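Pyoverdine synthetase F (Pseudomonas aeruginosa PAO1, PDB 6CUL) is probably an enzyme of siderophore metabolism, an alpha/beta protein built round a mixed beta sheet flanked by helices. Local coordinates at residues A[13-18]-A[85-90]; A[24-29]-A[251-256]; A[30-33]-A[37-40]; A[47-52]-A[266-271]; A[217-222]-A[257-262]. One frame throughout, in Å; residues are numbered along the deposited sequence.

From the N terminus, helix 12-17 opens the first of the contacts described: interaction 1 closes a loop by bringing 85-90 back to it. Inside that loop lies interaction 3, a short closure from strand 29-32 to helix 36-46. Interaction 2 joins the hairpin at 24-29 to helix 248-271, so it crosses interaction 1 and also encloses interaction 3. Interaction 4 brings 47-52 to the far end of that same long helix, crossing interactions 1 and 2. Nested within interaction 4, interaction 5 seats the middle of the helix on strand 216-223 of the main sheet; it crosses interaction 2. Helix 248-271 thus links hairpin, short helix and sheet.

Interaction 1 (A[13-18]-A[85-90]); sequences RNAAAD and QWFYPA
The ring of F87 meets helix 12-17 in two ways: the backbone N of A16 lies at its edge, near the ring plane, 3.9 Å from CE2, while the methyl of A15 comes in obliquely, with CB 3.6 Å from CD2. Also at the edge, and in plane, is CZ3 of the neighbouring W86; in return, CD1 of F87 rests 3.7 Å above the plane of the W86 ring, offset toward its rim. Y76 stacks on the F87 ring and also touches A16. With CG anti to its own carbonyl carbon (chi1 -58°), F87 swings its ring from the loop to the helix. Alanines suit this place because their single methyls let the ring come close to the helix backbone. The contact pins the irregular segment 85-90, in the long connection between helix 67-72 and strand 103-105, against the short helix that follows the first strand, 6-9, of the alpha/beta fold. It lies close to the bound N-(4-{[(2-amino-4-oxo-1,4-dihydroquinazolin-6-yl)methyl]amino}benzene-1-carbonyl)-D-glutamic acid, about 6 Å from the side chain of A16.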
# COMPACT_ATOMS: atom_id res chain seq x y z
N ARG A 13 -2.46 10.14 0.93
CA ARG A 13 -2.95 10.35 2.25
C ARG A 13 -2.65 9.17 3.17
O ARG A 13 -2.43 9.38 4.30
CB ARG A 13 -4.41 10.74 2.22
CG ARG A 13 -5.39 9.83 1.51
CD ARG A 13 -6.61 10.58 1.06
NE ARG A 13 -7.60 9.80 0.40
CZ ARG A 13 -7.48 9.28 -0.78
NH1 ARG A 13 -6.42 9.46 -1.49
NH2 ARG A 13 -8.43 8.58 -1.25
N ASN A 14 -2.71 7.96 2.66
CA ASN A 14 -2.38 6.77 3.35
C ASN A 14 -0.89 6.70 3.70
O ASN A 14 -0.55 6.21 4.68
CB ASN A 14 -2.83 5.58 2.59
CG ASN A 14 -2.60 4.31 3.33
OD1 ASN A 14 -1.82 3.54 2.95
ND2 ASN A 14 -3.24 4.15 4.42
N ALA A 15 -0.04 7.13 2.83
CA ALA A 15 1.35 7.21 3.10
C ALA A 15 1.70 8.22 4.18
O ALA A 15 2.64 8.04 4.84
CB ALA A 15 2.13 7.44 1.85
N ALA A 16 1.01 9.32 4.27
CA ALA A 16 1.23 10.29 5.33
C ALA A 16 0.87 9.74 6.69
O ALA A 16 1.59 9.96 7.60
CB ALA A 16 0.49 11.56 5.08
N ALA A 17 -0.25 9.04 6.78
CA ALA A 17 -0.71 8.45 8.02
C ALA A 17 0.30 7.47 8.56
O ALA A 17 0.69 7.56 9.66
CB ALA A 17 -2.02 7.78 7.80
N ASP A 18 0.81 6.63 7.71
CA ASP A 18 1.83 5.74 8.08
C ASP A 18 3.22 6.34 8.32
O ASP A 18 4.07 5.60 8.59
CB ASP A 18 1.94 4.69 7.04
CG ASP A 18 1.01 3.60 7.27
OD1 ASP A 18 0.00 3.82 7.89
OD2 ASP A 18 1.24 2.52 6.82
N GLN A 85 9.32 18.27 3.97
CA GLN A 85 9.05 16.84 4.04
C GLN A 85 8.49 16.29 2.75
O GLN A 85 7.78 16.95 2.10
CB GLN A 85 8.11 16.58 5.24
CG GLN A 85 7.62 15.18 5.52
CD GLN A 85 8.60 14.28 6.26
OE1 GLN A 85 8.67 14.28 7.46
NE2 GLN A 85 9.28 13.47 5.53
N TRP A 86 8.86 15.08 2.38
CA TRP A 86 8.33 14.39 1.21
C TRP A 86 8.27 12.91 1.51
O TRP A 86 8.95 12.45 2.35
CB TRP A 86 9.14 14.71 -0.05
CG TRP A 86 8.51 14.35 -1.36
CD1 TRP A 86 9.04 13.62 -2.28
CD2 TRP A 86 7.18 14.65 -1.81
NE1 TRP A 86 8.21 13.45 -3.30
CE2 TRP A 86 7.04 14.07 -3.04
CE3 TRP A 86 6.12 15.38 -1.30
CZ2 TRP A 86 5.91 14.20 -3.78
CZ3 TRP A 86 5.02 15.49 -2.03
CH2 TRP A 86 4.92 14.92 -3.26
N PHE A 87 7.48 12.18 0.76
CA PHE A 87 7.29 10.72 0.95
C PHE A 87 8.50 9.77 0.80
O PHE A 87 8.43 8.66 1.16
CB PHE A 87 6.16 10.25 0.04
CG PHE A 87 4.89 10.93 0.27
CD1 PHE A 87 4.64 12.13 -0.28
CD2 PHE A 87 3.97 10.39 1.05
CE1 PHE A 87 3.49 12.79 -0.06
CE2 PHE A 87 2.81 11.03 1.29
CZ PHE A 87 2.57 12.24 0.73
N TYR A 88 9.50 10.29 0.17
CA TYR A 88 10.76 9.72 -0.15
C TYR A 88 11.67 10.92 -0.47
O TYR A 88 11.21 12.02 -0.59
CB TYR A 88 10.66 8.72 -1.32
CG TYR A 88 9.98 9.24 -2.54
CD1 TYR A 88 10.55 10.18 -3.30
CD2 TYR A 88 8.76 8.81 -2.90
CE1 TYR A 88 9.94 10.67 -4.40
CE2 TYR A 88 8.14 9.29 -3.98
CZ TYR A 88 8.74 10.23 -4.73
OH TYR A 88 8.15 10.73 -5.83
N PRO A 89 12.96 10.72 -0.59
CA PRO A 89 13.67 11.93 -0.91
C PRO A 89 13.29 12.44 -2.27
O PRO A 89 13.48 11.72 -3.17
CB PRO A 89 15.09 11.48 -0.94
CG PRO A 89 15.14 10.34 -0.07
CD PRO A 89 13.85 9.65 -0.20
N ALA A 90 12.97 13.70 -2.39
CA ALA A 90 12.54 14.32 -3.64
C ALA A 90 13.51 14.09 -4.78
O ALA A 90 13.11 14.11 -5.92
CB ALA A 90 12.33 15.78 -3.44

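Interaction 2 (A[24-29]-A[251-256]); sequences VPYKGE and LRWNNF
Y26 lays its ring against W253 and brings its hydroxyl to N254, joining the tip of a beta hairpin to helix 248-271. The hairpin pairs strands 23-26 and 29-32 through a type I' turn from Y26 to E29. Its two central residues, K27 and G28, both have positive phi, and glycine suits the second because a CB there would press on the preceding carbonyl oxygen. Backbone bonds run both ways between Y26 and E29, including Y26 N to E29 O at 2.9 Å, and close the turn.

The aromatic side chains share a first torsion: CG is anti to the backbone N in Y26 (chi1 175°) and in W253 (chi1 -165°), which extends each toward the other segment. Their six-membered rings meet obliquely, with planes at 40° and centroids 5.1 Å apart. CE3 of W253 sits over one face of Y26, 4.2 Å from CE1. The indole NE1 is engaged elsewhere, bonded to the carbonyl O of Y32 on the second hairpin strand, so tryptophan offers both an apolar surface and a donor to the hairpin.

N254 takes the other choice, with CG anti to its carbonyl carbon, and this brings its short amide across the end of the tyrosine at nearly a right angle. OD1 then lies in plane at the edge of the W253 ring, 2.9 Å from Y26 OH. ND2 lies at the Y26 ring edge and gives a weak, bent hydrogen bond to Y26 OH, 3.3 Å long.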
# COMPACT_ATOMS: atom_id res chain seq x y z
N VAL A 24 10.84 7.76 12.66
CA VAL A 24 9.98 7.51 13.76
C VAL A 24 10.75 6.95 14.92
O VAL A 24 11.71 6.28 14.72
CB VAL A 24 8.84 6.56 13.42
CG1 VAL A 24 7.89 7.16 12.42
CG2 VAL A 24 9.38 5.22 13.00
N PRO A 25 10.38 7.32 16.12
CA PRO A 25 11.04 6.74 17.26
C PRO A 25 10.70 5.23 17.35
O PRO A 25 9.59 4.85 17.27
CB PRO A 25 10.45 7.53 18.40
CG PRO A 25 9.25 8.20 17.87
CD PRO A 25 9.58 8.48 16.47
N TYR A 26 11.72 4.42 17.54
CA TYR A 26 11.66 2.98 17.56
C TYR A 26 12.68 2.48 18.56
O TYR A 26 13.68 3.11 18.71
CB TYR A 26 12.07 2.50 16.16
CG TYR A 26 12.19 1.04 16.01
CD1 TYR A 26 11.10 0.26 15.70
CD2 TYR A 26 13.38 0.42 16.18
CE1 TYR A 26 11.20 -1.08 15.61
CE2 TYR A 26 13.48 -0.91 16.09
CZ TYR A 26 12.38 -1.64 15.81
OH TYR A 26 12.52 -2.95 15.69
N LYS A 27 12.32 1.50 19.40
CA LYS A 27 13.28 0.90 20.31
C LYS A 27 14.06 1.90 21.19
O LYS A 27 15.24 1.69 21.48
CB LYS A 27 14.34 0.28 19.47
CG LYS A 27 14.33 -1.17 19.35
CD LYS A 27 15.47 -1.55 18.42
CE LYS A 27 16.74 -1.89 19.14
NZ LYS A 27 17.77 -2.05 18.10
N GLY A 28 13.45 2.97 21.63
CA GLY A 28 14.19 3.96 22.35
C GLY A 28 14.97 4.95 21.50
O GLY A 28 15.53 5.86 22.03
N GLU A 29 15.07 4.78 20.20
CA GLU A 29 15.68 5.80 19.35
C GLU A 29 14.92 6.08 18.10
O GLU A 29 13.83 6.32 18.25
CB GLU A 29 17.16 5.69 19.17
CG GLU A 29 17.78 6.96 19.74
CD GLU A 29 16.91 8.17 19.49
OE1 GLU A 29 16.97 8.75 18.42
OE2 GLU A 29 16.17 8.58 20.38
N LEU A 251 5.60 -1.86 15.17
CA LEU A 251 5.04 -2.95 14.40
C LEU A 251 4.98 -2.69 12.89
O LEU A 251 5.35 -3.52 12.16
CB LEU A 251 3.68 -3.35 14.94
CG LEU A 251 3.03 -4.59 14.34
CD1 LEU A 251 4.04 -5.67 14.09
CD2 LEU A 251 1.99 -5.11 15.26
N ARG A 252 4.58 -1.51 12.49
CA ARG A 252 4.53 -1.16 11.10
C ARG A 252 5.87 -1.23 10.46
O ARG A 252 5.98 -1.79 9.46
CB ARG A 252 4.02 0.27 10.89
CG ARG A 252 2.54 0.48 11.09
CD ARG A 252 1.95 1.77 10.48
NE ARG A 252 2.78 2.91 10.44
CZ ARG A 252 2.48 4.04 11.01
NH1 ARG A 252 1.38 4.21 11.64
NH2 ARG A 252 3.30 5.01 10.90
N TRP A 253 6.86 -0.64 11.08
CA TRP A 253 8.20 -0.67 10.58
C TRP A 253 8.67 -2.12 10.53
O TRP A 253 9.01 -2.55 9.53
CB TRP A 253 9.10 0.20 11.49
CG TRP A 253 10.43 0.58 10.94
CD1 TRP A 253 10.75 1.69 10.30
CD2 TRP A 253 11.60 -0.19 11.00
NE1 TRP A 253 12.02 1.68 9.95
CE2 TRP A 253 12.58 0.52 10.37
CE3 TRP A 253 11.92 -1.44 11.53
CZ2 TRP A 253 13.86 0.04 10.25
CZ3 TRP A 253 13.14 -1.90 11.40
CH2 TRP A 253 14.12 -1.18 10.76
N ASN A 254 8.58 -2.88 11.56
CA ASN A 254 9.04 -4.21 11.46
C ASN A 254 8.35 -5.09 10.40
O ASN A 254 8.98 -5.84 9.74
CB ASN A 254 8.92 -4.84 12.79
CG ASN A 254 9.93 -4.33 13.74
OD1 ASN A 254 10.81 -3.64 13.39
ND2 ASN A 254 9.78 -4.68 14.95
N ASN A 255 7.05 -5.03 10.29
CA ASN A 255 6.39 -5.76 9.25
C ASN A 255 6.79 -5.22 7.88
O ASN A 255 6.94 -5.97 6.99
CB ASN A 255 4.90 -5.81 9.45
CG ASN A 255 4.29 -6.99 8.78
OD1 ASN A 255 4.78 -8.08 8.88
ND2 ASN A 255 3.24 -6.77 8.08
N PHE A 256 6.94 -3.92 7.73
CA PHE A 256 7.41 -3.36 6.50
C PHE A 256 8.80 -3.86 6.27
O PHE A 256 9.06 -4.20 5.19
CB PHE A 256 7.63 -1.88 6.57
CG PHE A 256 6.55 -1.05 6.03
CD1 PHE A 256 5.29 -1.49 5.93
CD2 PHE A 256 6.81 0.28 5.73
CE1 PHE A 256 4.31 -0.65 5.48
CE2 PHE A 256 5.84 1.11 5.29
CZ PHE A 256 4.60 0.65 5.15

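Interaction 3 (A[30-33]-A[37-40]); sequences QRYM and LESL
A single hydrogen bond carries the polar part of the contact: Y32 OH donates to OE1 of E38 over 2.9 Å. The carboxylate receives it on the syn lone pair of OE1, the side facing OE2. OE1 stays near the plane of the phenol, at its edge, but the carboxylate itself is turned almost perpendicular to the ring, the two planes standing 85° apart. Tyrosine suits the strand because its rigid ring carries a donor far from the backbone, and glutamate suits the helix because it can reach out with an acceptor. E38 is extended beyond CG (chi2 166°), which takes its carboxylate out from the helix to the phenol. Burial would tend to raise the pKa of E38, whereas the hydrogen bond from Y32 and the place near the start of the helix would be expected to favour the carboxylate form.

Van der Waals contact between the two segments is slight, the ring touching E38 through the same oxygen, with CE2 3.6 Å from OE1. More packing comes from P89, which touches both side chains, and from Y23, whose ring meets that of Y32 edge-to-face. In the backbone, E38 N is bonded to S35 OG.

The bond from Y32 to E38 therefore bridges the second hairpin strand, 29-32, and the beginning of helix 36-46. That helix sets L37 and L40 against Y8 of strand 6-9, and S39 and L40 against helix 248-271.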
# COMPACT_ATOMS: atom_id res chain seq x y z
N GLN A 30 15.47 6.06 16.90
CA GLN A 30 14.67 6.36 15.72
C GLN A 30 14.90 5.51 14.49
O GLN A 30 15.94 4.93 14.37
CB GLN A 30 14.85 7.81 15.38
CG GLN A 30 13.71 8.64 15.92
CD GLN A 30 13.73 10.03 15.39
OE1 GLN A 30 14.79 10.62 15.18
NE2 GLN A 30 12.56 10.54 15.13
N ARG A 31 13.92 5.41 13.59
CA ARG A 31 14.10 4.58 12.46
C ARG A 31 13.44 5.39 11.34
O ARG A 31 12.46 6.03 11.52
CB ARG A 31 13.33 3.28 12.66
CG ARG A 31 14.06 1.97 12.52
CD ARG A 31 15.09 1.80 13.60
NE ARG A 31 15.72 0.50 13.73
CZ ARG A 31 16.61 0.25 14.67
NH1 ARG A 31 16.92 1.15 15.54
NH2 ARG A 31 17.21 -0.90 14.74
N TYR A 32 13.96 5.32 10.17
CA TYR A 32 13.38 5.99 9.03
C TYR A 32 12.25 5.16 8.45
O TYR A 32 12.45 4.07 8.07
CB TYR A 32 14.46 6.26 7.99
CG TYR A 32 13.95 6.78 6.70
CD1 TYR A 32 13.67 8.12 6.52
CD2 TYR A 32 13.77 5.96 5.67
CE1 TYR A 32 13.22 8.58 5.35
CE2 TYR A 32 13.32 6.41 4.51
CZ TYR A 32 13.05 7.72 4.34
OH TYR A 32 12.59 8.04 3.14
N MSE A 33 11.05 5.71 8.39
CA MSE A 33 9.89 4.97 7.90
C MSE A 33 9.87 5.01 6.42
O MSE A 33 9.29 5.87 5.84
CB MSE A 33 8.60 5.57 8.41
CG MSE A 33 7.32 4.81 8.16
SE MSE A 33 7.25 2.99 8.75
CE MSE A 33 6.54 3.24 10.49
N LEU A 37 7.21 2.11 -1.91
CA LEU A 37 7.79 2.49 -3.16
C LEU A 37 9.29 2.68 -3.08
O LEU A 37 9.98 2.28 -3.92
CB LEU A 37 7.11 3.72 -3.70
CG LEU A 37 7.44 4.19 -5.11
CD1 LEU A 37 6.94 3.20 -6.09
CD2 LEU A 37 6.93 5.56 -5.44
N GLU A 38 9.78 3.28 -2.03
CA GLU A 38 11.21 3.45 -1.88
C GLU A 38 11.91 2.11 -1.81
O GLU A 38 12.94 1.97 -2.35
CB GLU A 38 11.58 4.30 -0.69
CG GLU A 38 13.01 4.71 -0.75
CD GLU A 38 13.35 5.80 0.18
OE1 GLU A 38 12.56 6.11 1.01
OE2 GLU A 38 14.41 6.37 0.10
N SER A 39 11.33 1.16 -1.12
CA SER A 39 11.90 -0.11 -1.09
C SER A 39 11.93 -0.75 -2.47
O SER A 39 12.87 -1.36 -2.76
CB SER A 39 11.26 -1.01 -0.06
OG SER A 39 12.20 -1.89 0.37
N LEU A 40 10.87 -0.64 -3.23
CA LEU A 40 10.75 -1.14 -4.59
C LEU A 40 11.69 -0.45 -5.55
O LEU A 40 12.20 -1.06 -6.40
CB LEU A 40 9.32 -1.06 -5.08
CG LEU A 40 8.88 -1.69 -6.34
CD1 LEU A 40 9.16 -3.14 -6.27
CD2 LEU A 40 7.43 -1.47 -6.56

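Interaction 4 (A[47-52]-A[266-271]); sequences TALGDA and EGLALL
L49 and L268 form the tight part of this contact, and a single methyl does most of the touching. CD1 of L49 lies 3.5 Å from CB of L268 and 3.7 Å from the backbone N of A269, so the methyl presses on the root of the leucine and on the helix itself. With CG anti to the backbone N (chi1 -178°), L49 stretches from the short, weakly bonded helix 49-52 toward helix 248-271. T47 caps the turn that presents L49, its OG1 accepting a weak bond of 3.4 Å from L49 N. The L49 side chain also packs on L40, A43 and L44 of helix 36-46, while L268 also touches L40 and reaches F221 on the main sheet. Branched leucines suit this junction of three helices, since one side chain can serve several neighbours.

The outer side is looser. A269 is exposed, and its CB stands 4.4 Å from L49 CD1; its small methyl allows the backbones to approach, with CA of L49 and CA of A269 6.1 Å apart. With only van der Waals contact across the segments, mostly carbon on carbon, their hold depends on shape and on burial of carbon from water, without directional bonds.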
# COMPACT_ATOMS: atom_id res chain seq x y z
N THR A 47 19.00 -4.90 -7.66
CA THR A 47 18.85 -6.32 -7.78
C THR A 47 18.36 -6.76 -9.12
O THR A 47 17.95 -6.01 -9.88
CB THR A 47 17.90 -6.85 -6.72
OG1 THR A 47 16.58 -6.42 -6.99
CG2 THR A 47 18.27 -6.40 -5.39
N ALA A 48 18.39 -8.04 -9.37
CA ALA A 48 17.83 -8.62 -10.56
C ALA A 48 16.31 -8.34 -10.79
O ALA A 48 15.89 -8.46 -11.89
CB ALA A 48 18.12 -10.10 -10.59
N LEU A 49 15.53 -7.99 -9.77
CA LEU A 49 14.15 -7.65 -9.90
C LEU A 49 14.04 -6.55 -10.91
O LEU A 49 13.06 -6.47 -11.63
CB LEU A 49 13.56 -7.23 -8.53
CG LEU A 49 12.05 -6.87 -8.41
CD1 LEU A 49 11.13 -8.10 -8.63
CD2 LEU A 49 11.67 -6.22 -7.10
N GLY A 50 15.05 -5.69 -10.91
CA GLY A 50 15.11 -4.66 -11.87
C GLY A 50 15.22 -5.26 -13.24
O GLY A 50 14.61 -4.74 -14.13
N ASP A 51 15.92 -6.35 -13.43
CA ASP A 51 15.99 -6.98 -14.72
C ASP A 51 14.62 -7.40 -15.28
O ASP A 51 14.52 -7.54 -16.44
CB ASP A 51 16.92 -8.19 -14.73
CG ASP A 51 18.33 -7.84 -14.51
OD1 ASP A 51 18.67 -6.70 -14.70
OD2 ASP A 51 19.10 -8.67 -14.16
N ALA A 52 13.66 -7.68 -14.44
CA ALA A 52 12.35 -8.12 -14.87
C ALA A 52 11.25 -7.11 -15.09
O ALA A 52 10.30 -7.46 -15.71
CB ALA A 52 11.82 -9.16 -13.89
N GLU A 266 9.79 -10.79 -3.57
CA GLU A 266 9.72 -12.17 -3.92
C GLU A 266 8.48 -12.46 -4.73
O GLU A 266 8.59 -13.18 -5.63
CB GLU A 266 9.73 -13.08 -2.72
CG GLU A 266 11.09 -13.37 -2.15
CD GLU A 266 11.06 -14.42 -1.09
OE1 GLU A 266 10.26 -14.38 -0.17
OE2 GLU A 266 11.86 -15.32 -1.21
N GLY A 267 7.36 -11.85 -4.39
CA GLY A 267 6.18 -12.02 -5.16
C GLY A 267 6.34 -11.52 -6.59
O GLY A 267 5.90 -12.18 -7.46
N LEU A 268 6.93 -10.37 -6.82
CA LEU A 268 7.16 -9.90 -8.16
C LEU A 268 8.13 -10.86 -8.92
O LEU A 268 7.84 -11.29 -9.97
CB LEU A 268 7.65 -8.44 -8.19
CG LEU A 268 6.72 -7.26 -7.84
CD1 LEU A 268 7.43 -5.93 -7.73
CD2 LEU A 268 5.51 -7.08 -8.72
N ALA A 269 9.20 -11.27 -8.26
CA ALA A 269 10.21 -12.16 -8.84
C ALA A 269 9.60 -13.44 -9.31
O ALA A 269 9.86 -13.87 -10.38
CB ALA A 269 11.29 -12.45 -7.84
N LEU A 270 8.80 -14.04 -8.48
CA LEU A 270 8.07 -15.18 -8.90
C LEU A 270 7.08 -14.84 -9.96
O LEU A 270 7.08 -15.45 -10.97
CB LEU A 270 7.40 -15.82 -7.70
CG LEU A 270 8.40 -16.30 -6.69
CD1 LEU A 270 7.82 -16.15 -5.33
CD2 LEU A 270 8.84 -17.71 -6.97
N LEU A 271 6.33 -13.77 -9.78
CA LEU A 271 5.32 -13.35 -10.70
C LEU A 271 5.85 -13.04 -12.10
O LEU A 271 5.07 -13.00 -12.98
CB LEU A 271 4.59 -12.15 -10.16
CG LEU A 271 3.32 -11.75 -10.88
CD1 LEU A 271 2.34 -12.87 -10.78
CD2 LEU A 271 2.66 -10.48 -10.37

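Interaction 5 (A[217-222]-A[257-262]); sequences TGASFH and NNSLFP
A219 and L260 meet where helix 257-262 runs over strand 217-222, the segment axes 6.2 Å apart at closest and only 6° from parallel. L260 can be followed outward from its backbone. Its CA is already tight against the A219 methyl, 3.5 Å from CB. CB of L260 comes next, 3.7 Å from the same A219 CB, and CG and CD1 each pass it at 4.0 Å. Because CG is anti to the backbone N (chi1 -165°), the branch leaves alongside the methyl; the side chain also packs on I169 of the adjoining strand and V36 of helix 36-46. Alanine suits the strand position, as its one carbon fills the narrow gap to the helix backbone.

One residue earlier, S259 brings OG to within 3.3 Å of G218 CA, and OG accepts a weak, strongly bent hydrogen bond (122°) from A219 N at 3.2 Å. Glycine at 218 lets this oxygen approach the bare CA; a CB there would also touch it, but without a clash. The helix is irregular here, with a wider pi-type turn at 257-260 and a kink at P262, whose nitrogen has no hydrogen to donate. G218 O is bonded to N255 ND2 from the preceding turn. A helix segment running nearly parallel to a strand of the sheet it covers, with small residues between them, is the layered packing of an alpha/beta fold.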
# COMPACT_ATOMS: atom_id res chain seq x y z
N THR A 217 3.29 -11.61 12.60
CA THR A 217 2.53 -11.06 11.51
C THR A 217 3.35 -11.10 10.25
O THR A 217 4.48 -11.40 10.28
CB THR A 217 1.95 -9.67 11.76
OG1 THR A 217 1.21 -9.32 10.62
CG2 THR A 217 3.00 -8.65 12.03
N GLY A 218 2.71 -10.82 9.14
CA GLY A 218 3.35 -10.85 7.85
C GLY A 218 2.74 -9.96 6.86
O GLY A 218 2.10 -9.07 7.21
N ALA A 219 3.04 -10.17 5.60
CA ALA A 219 2.51 -9.41 4.52
C ALA A 219 2.11 -10.25 3.32
O ALA A 219 2.86 -11.10 2.92
CB ALA A 219 3.51 -8.40 4.10
N SER A 220 0.97 -9.94 2.71
CA SER A 220 0.50 -10.68 1.54
C SER A 220 0.50 -10.00 0.17
O SER A 220 0.03 -8.92 0.07
CB SER A 220 -0.90 -11.11 1.72
OG SER A 220 -0.90 -12.22 2.52
N PHE A 221 1.05 -10.67 -0.83
CA PHE A 221 1.06 -10.20 -2.19
C PHE A 221 0.00 -11.05 -2.89
O PHE A 221 0.28 -12.08 -3.38
CB PHE A 221 2.42 -10.40 -2.81
CG PHE A 221 2.59 -9.72 -4.11
CD1 PHE A 221 2.47 -8.35 -4.22
CD2 PHE A 221 2.92 -10.43 -5.23
CE1 PHE A 221 2.63 -7.72 -5.41
CE2 PHE A 221 3.10 -9.79 -6.42
CZ PHE A 221 2.94 -8.43 -6.51
N HIS A 222 -1.19 -10.53 -3.04
CA HIS A 222 -2.31 -11.28 -3.55
C HIS A 222 -3.06 -10.68 -4.71
O HIS A 222 -2.91 -9.58 -5.03
CB HIS A 222 -3.30 -11.48 -2.40
CG HIS A 222 -3.88 -10.21 -1.86
ND1 HIS A 222 -5.08 -9.71 -2.27
CD2 HIS A 222 -3.41 -9.33 -0.96
CE1 HIS A 222 -5.32 -8.59 -1.64
NE2 HIS A 222 -4.31 -8.33 -0.85
N ASN A 257 9.69 -3.83 7.25
CA ASN A 257 11.04 -4.34 7.10
C ASN A 257 11.24 -5.90 7.24
O ASN A 257 12.05 -6.43 6.59
CB ASN A 257 12.03 -3.45 7.89
CG ASN A 257 12.03 -1.94 7.43
OD1 ASN A 257 12.90 -1.48 6.75
ND2 ASN A 257 11.10 -1.22 7.85
N ASN A 258 10.50 -6.58 8.10
CA ASN A 258 10.61 -8.04 8.24
C ASN A 258 9.85 -8.89 7.25
O ASN A 258 10.28 -9.90 6.89
CB ASN A 258 10.26 -8.51 9.65
CG ASN A 258 11.46 -8.82 10.50
OD1 ASN A 258 12.57 -8.57 10.12
ND2 ASN A 258 11.23 -9.38 11.66
N SER A 259 8.68 -8.49 6.88
CA SER A 259 7.92 -9.22 5.96
C SER A 259 7.39 -8.59 4.70
O SER A 259 7.18 -9.25 3.80
CB SER A 259 6.76 -9.81 6.74
OG SER A 259 6.16 -10.80 6.04
N LEU A 260 7.05 -7.31 4.72
CA LEU A 260 6.47 -6.62 3.59
C LEU A 260 7.32 -6.30 2.39
O LEU A 260 6.92 -6.50 1.31
CB LEU A 260 5.72 -5.38 4.06
CG LEU A 260 4.77 -4.75 3.05
CD1 LEU A 260 3.44 -4.40 3.69
CD2 LEU A 260 5.36 -3.58 2.32
N PHE A 261 8.48 -5.76 2.60
CA PHE A 261 9.30 -5.50 1.50
C PHE A 261 9.66 -6.85 0.83
O PHE A 261 9.60 -6.97 -0.34
CB PHE A 261 10.47 -4.58 1.88
CG PHE A 261 10.05 -3.24 2.38
CD1 PHE A 261 8.84 -2.73 2.04
CD2 PHE A 261 10.83 -2.52 3.19
CE1 PHE A 261 8.44 -1.54 2.48
CE2 PHE A 261 10.44 -1.32 3.65
CZ PHE A 261 9.24 -0.82 3.28
N PRO A 262 9.97 -7.86 1.63
CA PRO A 262 10.29 -9.15 1.04
C PRO A 262 9.15 -9.79 0.28
O PRO A 262 9.37 -10.28 -0.79
CB PRO A 262 10.69 -9.99 2.23
CG PRO A 262 11.04 -9.03 3.27
CD PRO A 262 10.18 -7.86 3.07